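Local coordinates for capsid protein (Infectious hypodermal and hematopoietic necrosis virus, PDB 3N7X), which assembles in sixty copies into the icosahedral capsid shell of this shrimp densovirus and binds calcium ions, at residues Q97-K100 and M101-M105; V303-L306 and G307-Q310; L162-K165 and E166-V169; G85-S88 and S89-S92; H77-N80 and L81-G85. All blocks are in the same frame, centred on the assembly; numbering follows the deposited sequence.

Interaction 1 of 5, residues Q97-K100 and M101-M105; sequences QRYK and MVKSM
Y99 and K103 meet one turn apart on helix 97-109, in a local contact within its first turns. The phenol ring of Y99 has CB of K103 over one face, and Y99 OH lies 3.7 Å from K103 CG. The two side chains cross obliquely. Both have CG anti to the backbone N (chi1 172° for Y99, 179° for K103), which directs ring and lysine chain along the same flank of the helix. The backbone hydrogen bonding here is only partly regular. M101 N donates to Q97 O over 3.0 Å, a normal helical bond, and M101 CG also lies 3.1 Å from that carbonyl oxygen. V102 N turns mainly to Y99 O, three residues back, at 3.1 Å, meeting it from above the carbonyl plane. Its bond to R98 O is weak, as is that of K103 N to Y99 O. V102 CG2 lies 3.2 Å from R98 O. The helix is kinked just beyond. There a water takes the place of the missing link: it donates to K100 O and accepts from S104 N, each at 3.0 Å. The hydroxyl of Y99 bonds to I225 N, and one side of the helix lies on strand 45-59, where R98 and Y99 touch F50. R98 forms a salt bridge with D44 of the second subunit, its NE bonds to P298 O of the same subunit, and Q97 bonds to Y109 of that subunit. M101 packs on M105 of that subunit, and M105 on its M101, a reciprocal pairing consistent with a twofold contact between neighbouring helices 97-109.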
loop_
_atom_site.group_PDB
_atom_site.type_symbol
_atom_site.label_atom_id
_atom_site.label_comp_id
_atom_site.label_asym_id
_atom_site.label_seq_id
_atom_site.Cartn_x
_atom_site.Cartn_y
_atom_site.Cartn_z
ATOM N N GLN A 97 -69.017 63.049 36.381
ATOM C CA GLN A 97 -68.468 62.810 37.712
ATOM C C GLN A 97 -66.954 62.918 37.686
ATOM O O GLN A 97 -66.350 63.500 38.589
ATOM C CB GLN A 97 -68.849 61.422 38.231
ATOM C CG GLN A 97 -70.157 61.360 38.998
ATOM C CD GLN A 97 -70.224 62.355 40.148
ATOM O OE1 GLN A 97 -70.863 63.403 40.036
ATOM N NE2 GLN A 97 -69.560 62.033 41.257
ATOM N N ARG A 98 -66.341 62.356 36.650
ATOM C CA ARG A 98 -64.895 62.401 36.549
ATOM C C ARG A 98 -64.373 63.828 36.463
ATOM O O ARG A 98 -63.464 64.200 37.207
ATOM C CB ARG A 98 -64.412 61.552 35.368
ATOM C CG ARG A 98 -64.671 60.066 35.607
ATOM C CD ARG A 98 -63.968 59.130 34.632
ATOM N NE ARG A 98 -64.107 57.752 35.099
ATOM C CZ ARG A 98 -63.277 56.754 34.803
ATOM N NH1 ARG A 98 -62.224 56.955 34.021
ATOM N NH2 ARG A 98 -63.491 55.549 35.317
ATOM N N TYR A 99 -64.944 64.643 35.585
ATOM C CA TYR A 99 -64.472 66.014 35.495
ATOM C C TYR A 99 -64.682 66.707 36.839
ATOM O O TYR A 99 -63.792 67.387 37.352
ATOM C CB TYR A 99 -65.209 66.776 34.389
ATOM C CG TYR A 99 -64.901 68.262 34.374
ATOM C CD1 TYR A 99 -63.590 68.730 34.520
ATOM C CD2 TYR A 99 -65.923 69.204 34.226
ATOM C CE1 TYR A 99 -63.306 70.103 34.523
ATOM C CE2 TYR A 99 -65.649 70.576 34.225
ATOM C CZ TYR A 99 -64.341 71.018 34.375
ATOM O OH TYR A 99 -64.081 72.373 34.381
ATOM N N LYS A 100 -65.860 66.508 37.417
ATOM C CA LYS A 100 -66.204 67.118 38.690
ATOM C C LYS A 100 -65.184 66.840 39.796
ATOM O O LYS A 100 -64.805 67.743 40.540
ATOM C CB LYS A 100 -67.583 66.629 39.125
ATOM C CG LYS A 100 -68.113 67.259 40.395
ATOM C CD LYS A 100 -69.499 66.717 40.698
ATOM C CE LYS A 100 -70.081 67.305 41.979
ATOM N NZ LYS A 100 -71.441 66.746 42.272
ATOM N N MET A 101 -64.733 65.597 39.892
ATOM C CA MET A 101 -63.785 65.211 40.927
ATOM C C MET A 101 -62.344 65.667 40.734
ATOM O O MET A 101 -61.569 65.643 41.689
ATOM C CB MET A 101 -63.795 63.697 41.096
ATOM C CG MET A 101 -65.162 63.127 41.404
ATOM S SD MET A 101 -65.742 63.620 43.023
ATOM C CE MET A 101 -65.263 62.228 43.964
ATOM N N VAL A 102 -61.972 66.068 39.521
ATOM C CA VAL A 102 -60.598 66.508 39.275
ATOM C C VAL A 102 -60.526 67.946 38.800
ATOM O O VAL A 102 -59.446 68.473 38.548
ATOM C CB VAL A 102 -59.894 65.631 38.220
ATOM C CG1 VAL A 102 -59.807 64.205 38.715
ATOM C CG2 VAL A 102 -60.641 65.697 36.896
ATOM N N LYS A 103 -61.690 68.566 38.675
ATOM C CA LYS A 103 -61.812 69.946 38.229
ATOM C C LYS A 103 -60.873 70.893 38.981
ATOM O O LYS A 103 -60.124 71.662 38.376
ATOM C CB LYS A 103 -63.261 70.379 38.424
ATOM C CG LYS A 103 -63.607 71.799 38.045
ATOM C CD LYS A 103 -65.063 72.012 38.416
ATOM C CE LYS A 103 -65.558 73.405 38.134
ATOM N NZ LYS A 103 -66.933 73.537 38.694
ATOM N N SER A 104 -60.908 70.823 40.305
ATOM C CA SER A 104 -60.085 71.697 41.122
ATOM C C SER A 104 -58.592 71.489 40.884
ATOM O O SER A 104 -57.830 72.451 40.744
ATOM C CB SER A 104 -60.417 71.481 42.598
ATOM O OG SER A 104 -59.952 72.569 43.374
ATOM N N MET A 105 -58.174 70.230 40.846
ATOM C CA MET A 105 -56.775 69.906 40.626
ATOM C C MET A 105 -56.334 70.364 39.234
ATOM O O MET A 105 -55.253 70.930 39.074
ATOM C CB MET A 105 -56.562 68.404 40.788
ATOM C CG MET A 105 -55.140 68.022 41.140
ATOM S SD MET A 105 -54.912 66.235 41.190
ATOM C CE MET A 105 -55.861 65.838 42.623
HETATM O O HOH W 1 -62.411 68.786 41.915
#

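Interaction 2 of 5, residues V303-L306 and G307-Q310; sequences VASL and GMLQ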
loop_
_atom_site.group_PDB
_atom_site.type_symbol
_atom_site.label_atom_id
_atom_site.label_comp_id
_atom_site.label_asym_id
_atom_site.label_seq_id
_atom_site.Cartn_x
_atom_site.Cartn_y
_atom_site.Cartn_z
ATOM N N VAL A 303 -49.360 73.618 51.516
ATOM C CA VAL A 303 -49.776 74.879 50.913
ATOM C C VAL A 303 -49.875 74.719 49.407
ATOM O O VAL A 303 -49.217 73.865 48.823
ATOM C CB VAL A 303 -48.776 76.033 51.210
ATOM C CG1 VAL A 303 -48.502 76.115 52.695
ATOM C CG2 VAL A 303 -47.483 75.835 50.432
ATOM N N ALA A 304 -50.720 75.519 48.776
ATOM C CA ALA A 304 -50.821 75.467 47.326
ATOM C C ALA A 304 -49.556 76.194 46.864
ATOM O O ALA A 304 -49.188 77.234 47.422
ATOM C CB ALA A 304 -52.059 76.208 46.856
ATOM N N SER A 305 -48.867 75.653 45.874
ATOM C CA SER A 305 -47.656 76.316 45.415
ATOM C C SER A 305 -48.002 77.474 44.476
ATOM O O SER A 305 -49.172 77.800 44.292
ATOM C CB SER A 305 -46.762 75.300 44.713
ATOM O OG SER A 305 -47.513 74.529 43.793
ATOM N N LEU A 306 -46.985 78.098 43.892
ATOM C CA LEU A 306 -47.199 79.207 42.968
ATOM C C LEU A 306 -46.351 79.038 41.720
ATOM O O LEU A 306 -46.587 79.683 40.699
ATOM C CB LEU A 306 -46.834 80.528 43.632
ATOM C CG LEU A 306 -47.728 80.964 44.789
ATOM C CD1 LEU A 306 -47.117 82.190 45.447
ATOM C CD2 LEU A 306 -49.139 81.259 44.279
ATOM N N GLY A 307 -45.361 78.159 41.823
ATOM C CA GLY A 307 -44.458 77.917 40.718
ATOM C C GLY A 307 -45.108 77.606 39.388
ATOM O O GLY A 307 -44.594 78.009 38.344
ATOM N N MET A 308 -46.234 76.903 39.410
ATOM C CA MET A 308 -46.897 76.542 38.164
ATOM C C MET A 308 -47.253 77.756 37.308
ATOM O O MET A 308 -47.463 77.630 36.101
ATOM C CB MET A 308 -48.147 75.690 38.436
ATOM C CG MET A 308 -49.360 76.439 38.963
ATOM S SD MET A 308 -49.213 76.995 40.674
ATOM C CE MET A 308 -49.410 75.456 41.540
ATOM N N LEU A 309 -47.309 78.934 37.919
ATOM C CA LEU A 309 -47.633 80.143 37.171
ATOM C C LEU A 309 -46.598 80.437 36.090
ATOM O O LEU A 309 -46.873 81.174 35.140
ATOM C CB LEU A 309 -47.728 81.347 38.109
ATOM C CG LEU A 309 -48.897 81.356 39.096
ATOM C CD1 LEU A 309 -48.839 82.612 39.947
ATOM C CD2 LEU A 309 -50.213 81.287 38.338
ATOM N N GLN A 310 -45.410 79.861 36.238
ATOM C CA GLN A 310 -44.331 80.079 35.284
ATOM C C GLN A 310 -44.401 79.195 34.049
ATOM O O GLN A 310 -43.799 79.519 33.024
ATOM C CB GLN A 310 -42.973 79.859 35.951
ATOM C CG GLN A 310 -42.564 80.912 36.951
ATOM C CD GLN A 310 -41.162 80.678 37.468
ATOM O OE1 GLN A 310 -40.211 80.606 36.692
ATOM N NE2 GLN A 310 -41.024 80.554 38.780
#
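L306 and L309 close a type I-like beta turn in the long segment that follows strand 281-296. L309 N donates to L306 O over 3.0 Å, with an N-H...O angle of 162°. The donor stands above the carbonyl plane, 39° out of it. G307 and M308, both with helical backbone angles, fill the two central positions. The side chain of L309 folds over the same oxygen, and its CB and CG are each 3.3 Å from L306 O. A second turn follows at once, as Q310 N bonds to G307 O within the segment. The chain therefore winds through two overlapping turns, without the bonds of a regular helix. This segment, beyond strand 281-296, makes contacts with other subunits of the capsid. M308 carries the side-chain part of the contact. Its CG sits between the backbone N and the carbonyl carbon (chi1 75°), and the chain bends again at both later torsions. The thioether is thus bent back over the turn. SD lies 3.7 Å from the carbonyl carbon of L306, and CE reaches S305 OG at 3.1 Å. CE is also 3.6 Å from S305 O, and the methyl group thus sits beside both oxygens of S305. Y109 of helix 97-109 touches both S305 and M308 from the same chain. The far end of the turn meets the third subunit, where Q310 NE2 bonds to I325 O and Q310 OE1 to the backbone N of Q239 and of H327.

Interaction 3 of 5, residues L162-K165 and E166-V169; sequences LSTK and ETDV
At the end of strand 161-164 the chain leaves its extended path through K165, whose backbone angles are helical, so that the carbonyl of E166 comes round to the side chain of T164. T164 OG1 donates to E166 O over a short 2.6 Å. The hydroxyl approaches from above the carbonyl plane, 47° out of it. It is put there by chi1 of 44°, which sets OG1 between the backbone N and the carbonyl carbon. The same torsion sets the methyl group beside V169: T164 CG2 and V169 CG1 are 4.1 Å apart, and V169 CG1 is 4.0 Å from T164 OG1. T167 adds a looser approach, its CG2 at 4.1 Å from T164 O. This is the exit from strand 161-164, which lies between strands 179-182 and 322-324 of the seven-stranded sheet, and it leads into helix 171-176. W174 of that helix touches both T164 and V169. N321, just before strand 322-324, also reaches the turn: its ND2 is hydrogen-bonded to T167 O, and its O could compete for the single proton of T164 OG1. The side chain of V169 is about 8 Å from that of Q176, a residue of the calcium site.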
loop_
_atom_site.group_PDB
_atom_site.type_symbol
_atom_site.label_atom_id
_atom_site.label_comp_id
_atom_site.label_asym_id
_atom_site.label_seq_id
_atom_site.Cartn_x
_atom_site.Cartn_y
_atom_site.Cartn_z
ATOM N N LEU A 162 -66.443 80.647 10.598
ATOM C CA LEU A 162 -67.845 80.549 10.227
ATOM C C LEU A 162 -68.727 80.745 11.448
ATOM O O LEU A 162 -68.259 80.663 12.586
ATOM C CB LEU A 162 -68.134 79.182 9.611
ATOM C CG LEU A 162 -67.261 78.785 8.419
ATOM C CD1 LEU A 162 -67.576 77.348 8.039
ATOM C CD2 LEU A 162 -67.496 79.728 7.241
ATOM N N SER A 163 -70.007 81.009 11.200
ATOM C CA SER A 163 -70.975 81.195 12.273
ATOM C C SER A 163 -72.010 80.094 12.197
ATOM O O SER A 163 -72.271 79.552 11.121
ATOM C CB SER A 163 -71.693 82.541 12.144
ATOM O OG SER A 163 -70.835 83.617 12.465
ATOM N N THR A 164 -72.587 79.755 13.343
ATOM C CA THR A 164 -73.627 78.741 13.396
ATOM C C THR A 164 -74.857 79.364 12.739
ATOM O O THR A 164 -74.997 80.589 12.731
ATOM C CB THR A 164 -73.955 78.391 14.848
ATOM O OG1 THR A 164 -74.035 79.599 15.612
ATOM C CG2 THR A 164 -72.880 77.505 15.443
ATOM N N LYS A 165 -75.738 78.541 12.177
ATOM C CA LYS A 165 -76.938 79.078 11.545
ATOM C C LYS A 165 -77.731 79.851 12.601
ATOM O O LYS A 165 -78.255 80.931 12.334
ATOM C CB LYS A 165 -77.793 77.955 10.958
ATOM C CG LYS A 165 -78.953 78.462 10.118
ATOM C CD LYS A 165 -79.814 77.325 9.597
ATOM C CE LYS A 165 -80.994 77.843 8.793
ATOM N NZ LYS A 165 -81.879 76.732 8.328
ATOM N N GLU A 166 -77.816 79.292 13.802
ATOM C CA GLU A 166 -78.503 79.951 14.904
ATOM C C GLU A 166 -77.415 80.448 15.827
ATOM O O GLU A 166 -76.539 79.685 16.225
ATOM C CB GLU A 166 -79.389 78.970 15.645
ATOM C CG GLU A 166 -80.406 78.335 14.755
ATOM C CD GLU A 166 -81.452 77.602 15.542
ATOM O OE1 GLU A 166 -81.076 76.720 16.353
ATOM O OE2 GLU A 166 -82.650 77.911 15.350
ATOM N N THR A 167 -77.467 81.719 16.187
ATOM C CA THR A 167 -76.425 82.278 17.033
ATOM C C THR A 167 -76.659 82.219 18.531
ATOM O O THR A 167 -75.941 82.848 19.304
ATOM C CB THR A 167 -76.160 83.719 16.633
ATOM O OG1 THR A 167 -77.420 84.387 16.483
ATOM C CG2 THR A 167 -75.361 83.772 15.302
ATOM N N ASP A 168 -77.649 81.449 18.945
ATOM C CA ASP A 168 -77.949 81.329 20.358
ATOM C C ASP A 168 -77.782 79.884 20.800
ATOM O O ASP A 168 -78.409 79.443 21.770
ATOM C CB ASP A 168 -79.383 81.782 20.627
ATOM C CG ASP A 168 -80.401 81.047 19.758
ATOM O OD1 ASP A 168 -81.591 80.995 20.150
ATOM O OD2 ASP A 168 -80.013 80.528 18.682
ATOM N N VAL A 169 -76.943 79.144 20.089
ATOM C CA VAL A 169 -76.721 77.746 20.424
ATOM C C VAL A 169 -76.008 77.594 21.778
ATOM O O VAL A 169 -75.123 78.375 22.118
ATOM C CB VAL A 169 -75.917 77.047 19.303
ATOM C CG1 VAL A 169 -74.569 77.715 19.140
ATOM C CG2 VAL A 169 -75.768 75.571 19.612
#

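Interaction 4 of 5, residues G85-S88 and S89-S92; sequences GLKS and SDSS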
loop_
_atom_site.group_PDB
_atom_site.type_symbol
_atom_site.label_atom_id
_atom_site.label_comp_id
_atom_site.label_asym_id
_atom_site.label_seq_id
_atom_site.Cartn_x
_atom_site.Cartn_y
_atom_site.Cartn_z
ATOM N N GLY A 85 -71.779 66.064 30.069
ATOM C CA GLY A 85 -72.762 65.115 29.584
ATOM C C GLY A 85 -74.131 65.754 29.731
ATOM O O GLY A 85 -74.232 66.973 29.885
ATOM N N LEU A 86 -75.185 64.945 29.696
ATOM C CA LEU A 86 -76.535 65.471 29.837
ATOM C C LEU A 86 -77.179 65.059 31.151
ATOM O O LEU A 86 -77.063 63.909 31.572
ATOM C CB LEU A 86 -77.417 64.998 28.683
ATOM C CG LEU A 86 -77.005 65.493 27.299
ATOM C CD1 LEU A 86 -78.008 65.005 26.268
ATOM C CD2 LEU A 86 -76.932 67.014 27.301
ATOM N N LYS A 87 -77.850 66.012 31.792
ATOM C CA LYS A 87 -78.556 65.782 33.049
ATOM C C LYS A 87 -79.812 64.996 32.647
ATOM O O LYS A 87 -80.538 65.408 31.738
ATOM C CB LYS A 87 -78.931 67.134 33.653
ATOM C CG LYS A 87 -79.381 67.132 35.098
ATOM C CD LYS A 87 -79.960 68.503 35.423
ATOM C CE LYS A 87 -80.307 68.663 36.892
ATOM N NZ LYS A 87 -79.081 68.837 37.713
ATOM N N SER A 88 -80.071 63.874 33.311
ATOM C CA SER A 88 -81.214 63.032 32.960
ATOM C C SER A 88 -82.590 63.683 33.064
ATOM O O SER A 88 -83.507 63.334 32.316
ATOM C CB SER A 88 -81.209 61.753 33.803
ATOM O OG SER A 88 -81.520 62.026 35.157
ATOM N N SER A 89 -82.737 64.628 33.981
ATOM C CA SER A 89 -84.024 65.276 34.174
ATOM C C SER A 89 -84.432 66.281 33.102
ATOM O O SER A 89 -85.590 66.309 32.701
ATOM C CB SER A 89 -84.075 65.945 35.549
ATOM O OG SER A 89 -83.048 66.908 35.700
ATOM N N ASP A 90 -83.498 67.096 32.622
ATOM C CA ASP A 90 -83.849 68.098 31.618
ATOM C C ASP A 90 -82.954 68.146 30.386
ATOM O O ASP A 90 -83.043 69.084 29.595
ATOM C CB ASP A 90 -83.866 69.488 32.254
ATOM C CG ASP A 90 -82.543 69.844 32.911
ATOM O OD1 ASP A 90 -81.516 69.210 32.574
ATOM O OD2 ASP A 90 -82.529 70.766 33.756
ATOM N N SER A 91 -82.089 67.152 30.228
ATOM C CA SER A 91 -81.185 67.105 29.081
ATOM C C SER A 91 -80.293 68.343 28.969
ATOM O O SER A 91 -79.878 68.720 27.873
ATOM C CB SER A 91 -81.982 66.938 27.785
ATOM O OG SER A 91 -82.708 65.721 27.788
ATOM N N SER A 92 -80.000 68.978 30.099
ATOM C CA SER A 92 -79.143 70.159 30.096
ATOM C C SER A 92 -77.693 69.709 30.273
ATOM O O SER A 92 -77.432 68.580 30.699
ATOM C CB SER A 92 -79.526 71.103 31.239
ATOM O OG SER A 92 -79.177 70.552 32.500
#
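K87 and S92 are paired across the tip of a beta hairpin whose arms are strands 84-86 and 93-95. K87 N donates to S92 O over 2.8 Å, nearly straight at 165° and in the carbonyl plane. One step further in, S91 N donates to K87 O, also over 2.8 Å. S88 to S91 make up the four-residue loop. S91 has positive phi, which brings the chain back toward its partner strand. S92 O receives a second contact from L86 CA, a CA-H...O approach of 3.3 Å, and L86 CD2 lies close to S91 O. The K87 side chain runs out over the loop. Its methylene groups, not its ammonium, do the touching: K87 CD is 3.3 Å from D90 OD1 and 3.5 Å from S89 OG. The charges stay apart, with K87 NZ 5.6 Å from D90 OD2, and any attraction is probably modest. Beyond this shell, L86 packs on I175 and Q176 of helix 171-176. Q176 is a calcium-site residue, and a bound calcium ion lies about 6 Å from the L86 side chain. The fourth subunit meets the hairpin; its Q195 side chain accepts from L86 N. What positions S92 for its bond to K87 is an Asx turn made by D90. Both S92 N, at 2.9 Å, and S92 OG reach D90 OD1 from the same face of the carboxylate plane.

Interaction 5 of 5, residues H77-N80 and L81-G85; sequences HWMN and LYLYG
M79 O takes two hydrogen bonds, from Y82 N at 2.9 Å and from L83 N at 3.1 Å. They belong to the single helical turn 80-83, which joins the loop after strand 70-74 to strand 84-86. The two donors arrive differently. L83 N comes nearly along the C=O axis, while Y82 N stands above the carbonyl plane, 50° out of it. L81 N bonds to W78 O over 3.0 Å, again from above that carbonyl plane. The last bond, Y84 N to N80 O, is weak, and Y84 is where the chain leaves helical geometry for the strand. The polar ends of the side chains find partners elsewhere: N80 OD1 with T231 N, Y82 OH with L76 O, and Y84 OH with I225 O. Around this backbone the packing is buried throughout. W78 CB meets L81 CG at 4.1 Å, and M79 CE faces L83 CD2 at 4.3 Å. The W78 indole has its CD1 over the centre of the H77 ring, 3.5 Å above its plane. W78 also meets W174 of helix 171-176 edge-to-face, and a bound magnesium ion lies about 3 Å from its side chain. M79 touches W111 and V113 of strand 111-131. The tyrosine rings lie close to backbone oxygens. M79 O is at the edge of the Y82 ring, near its plane. Y84, with CG anti to its carbonyl carbon (chi1 -76°), presents its ring edge to N80 O, which lies in the ring plane 3.5 Å from CD2.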
loop_
_atom_site.group_PDB
_atom_site.type_symbol
_atom_site.label_atom_id
_atom_site.label_comp_id
_atom_site.label_asym_id
_atom_site.label_seq_id
_atom_site.Cartn_x
_atom_site.Cartn_y
_atom_site.Cartn_z
ATOM N N HIS A 77 -62.494 68.836 18.602
ATOM C CA HIS A 77 -61.448 69.491 19.373
ATOM C C HIS A 77 -61.963 70.203 20.624
ATOM O O HIS A 77 -61.168 70.696 21.428
ATOM C CB HIS A 77 -60.696 70.489 18.488
ATOM C CG HIS A 77 -61.591 71.461 17.790
ATOM N ND1 HIS A 77 -61.348 72.819 17.772
ATOM C CD2 HIS A 77 -62.733 71.276 17.085
ATOM C CE1 HIS A 77 -62.301 73.427 17.090
ATOM N NE2 HIS A 77 -63.154 72.513 16.662
ATOM N N TRP A 78 -63.283 70.261 20.787
ATOM C CA TRP A 78 -63.880 70.914 21.953
ATOM C C TRP A 78 -63.874 69.974 23.149
ATOM O O TRP A 78 -64.646 69.016 23.196
ATOM C CB TRP A 78 -65.321 71.337 21.661
ATOM C CG TRP A 78 -65.458 72.492 20.714
ATOM C CD1 TRP A 78 -64.476 73.050 19.942
ATOM C CD2 TRP A 78 -66.661 73.214 20.414
ATOM N NE1 TRP A 78 -64.993 74.073 19.182
ATOM C CE2 TRP A 78 -66.332 74.196 19.452
ATOM C CE3 TRP A 78 -67.988 73.126 20.867
ATOM C CZ2 TRP A 78 -67.281 75.084 18.931
ATOM C CZ3 TRP A 78 -68.933 74.009 20.348
ATOM C CH2 TRP A 78 -68.572 74.975 19.389
ATOM N N MET A 79 -63.006 70.248 24.115
ATOM C CA MET A 79 -62.919 69.415 25.309
ATOM C C MET A 79 -64.263 69.306 26.019
ATOM O O MET A 79 -64.565 68.296 26.653
ATOM C CB MET A 79 -61.881 69.989 26.270
ATOM C CG MET A 79 -60.460 69.911 25.754
ATOM S SD MET A 79 -59.266 70.652 26.883
ATOM C CE MET A 79 -59.355 69.526 28.286
ATOM N N ASN A 80 -65.070 70.354 25.897
ATOM C CA ASN A 80 -66.373 70.402 26.539
ATOM C C ASN A 80 -67.256 69.218 26.177
ATOM O O ASN A 80 -68.058 68.769 26.993
ATOM C CB ASN A 80 -67.088 71.699 26.163
ATOM C CG ASN A 80 -66.199 72.913 26.314
ATOM O OD1 ASN A 80 -65.199 73.059 25.602
ATOM N ND2 ASN A 80 -66.551 73.795 27.246
ATOM N N LEU A 81 -67.110 68.712 24.957
ATOM C CA LEU A 81 -67.929 67.590 24.517
ATOM C C LEU A 81 -67.601 66.297 25.240
ATOM O O LEU A 81 -68.400 65.365 25.233
ATOM C CB LEU A 81 -67.777 67.375 23.011
ATOM C CG LEU A 81 -68.255 68.501 22.088
ATOM C CD1 LEU A 81 -68.054 68.076 20.645
ATOM C CD2 LEU A 81 -69.726 68.813 22.344
ATOM N N TYR A 82 -66.435 66.237 25.875
ATOM C CA TYR A 82 -66.022 65.024 26.574
ATOM C C TYR A 82 -66.135 65.111 28.092
ATOM O O TYR A 82 -66.433 64.117 28.749
ATOM C CB TYR A 82 -64.575 64.682 26.214
ATOM C CG TYR A 82 -64.289 64.619 24.730
ATOM C CD1 TYR A 82 -64.359 63.410 24.028
ATOM C CD2 TYR A 82 -63.927 65.771 24.027
ATOM C CE1 TYR A 82 -64.070 63.353 22.661
ATOM C CE2 TYR A 82 -63.640 65.725 22.668
ATOM C CZ TYR A 82 -63.710 64.519 21.993
ATOM O OH TYR A 82 -63.404 64.488 20.654
ATOM N N LEU A 83 -65.888 66.294 28.649
ATOM C CA LEU A 83 -65.945 66.481 30.098
ATOM C C LEU A 83 -67.350 66.741 30.635
ATOM O O LEU A 83 -67.575 66.718 31.847
ATOM C CB LEU A 83 -65.004 67.617 30.512
ATOM C CG LEU A 83 -63.532 67.241 30.719
ATOM C CD1 LEU A 83 -63.048 66.353 29.593
ATOM C CD2 LEU A 83 -62.696 68.502 30.809
ATOM N N TYR A 84 -68.291 66.990 29.729
ATOM C CA TYR A 84 -69.678 67.235 30.112
ATOM C C TYR A 84 -70.577 66.169 29.516
ATOM O O TYR A 84 -70.192 65.468 28.579
ATOM C CB TYR A 84 -70.146 68.600 29.609
ATOM C CG TYR A 84 -69.614 69.763 30.402
ATOM C CD1 TYR A 84 -70.323 70.267 31.493
ATOM C CD2 TYR A 84 -68.397 70.357 30.070
ATOM C CE1 TYR A 84 -69.831 71.340 32.237
ATOM C CE2 TYR A 84 -67.895 71.429 30.804
ATOM C CZ TYR A 84 -68.615 71.918 31.885
ATOM O OH TYR A 84 -68.127 72.986 32.605
ATOM N N GLY A 85 -71.779 66.064 30.069
ATOM C CA GLY A 85 -72.762 65.115 29.584
ATOM C C GLY A 85 -74.131 65.754 29.731
ATOM O O GLY A 85 -74.232 66.973 29.885
#

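Overall arrangement
Along the chain the order is interaction 5, 4, 1, 3 and 2. Interactions 5 and 4 are continuous: they share G85 and strand 84-86, with centres 14 Å apart. Interaction 1 follows on helix 97-109 and touches interaction 5, where Y99 packs against L83 and Y84. Interaction 3 lies at the surface, at the end of a strand of the seven-stranded sheet, its nearest atoms about 6 Å from those of interaction 5. Interaction 2 lies farthest from interaction 3, 39 Å between centres, but 19 Å from interaction 1, with which it shares contacts to the second subunit. The buried turn of interaction 5 lies inside the subunit, while interactions 1, 2 and 4 meet neighbouring subunits.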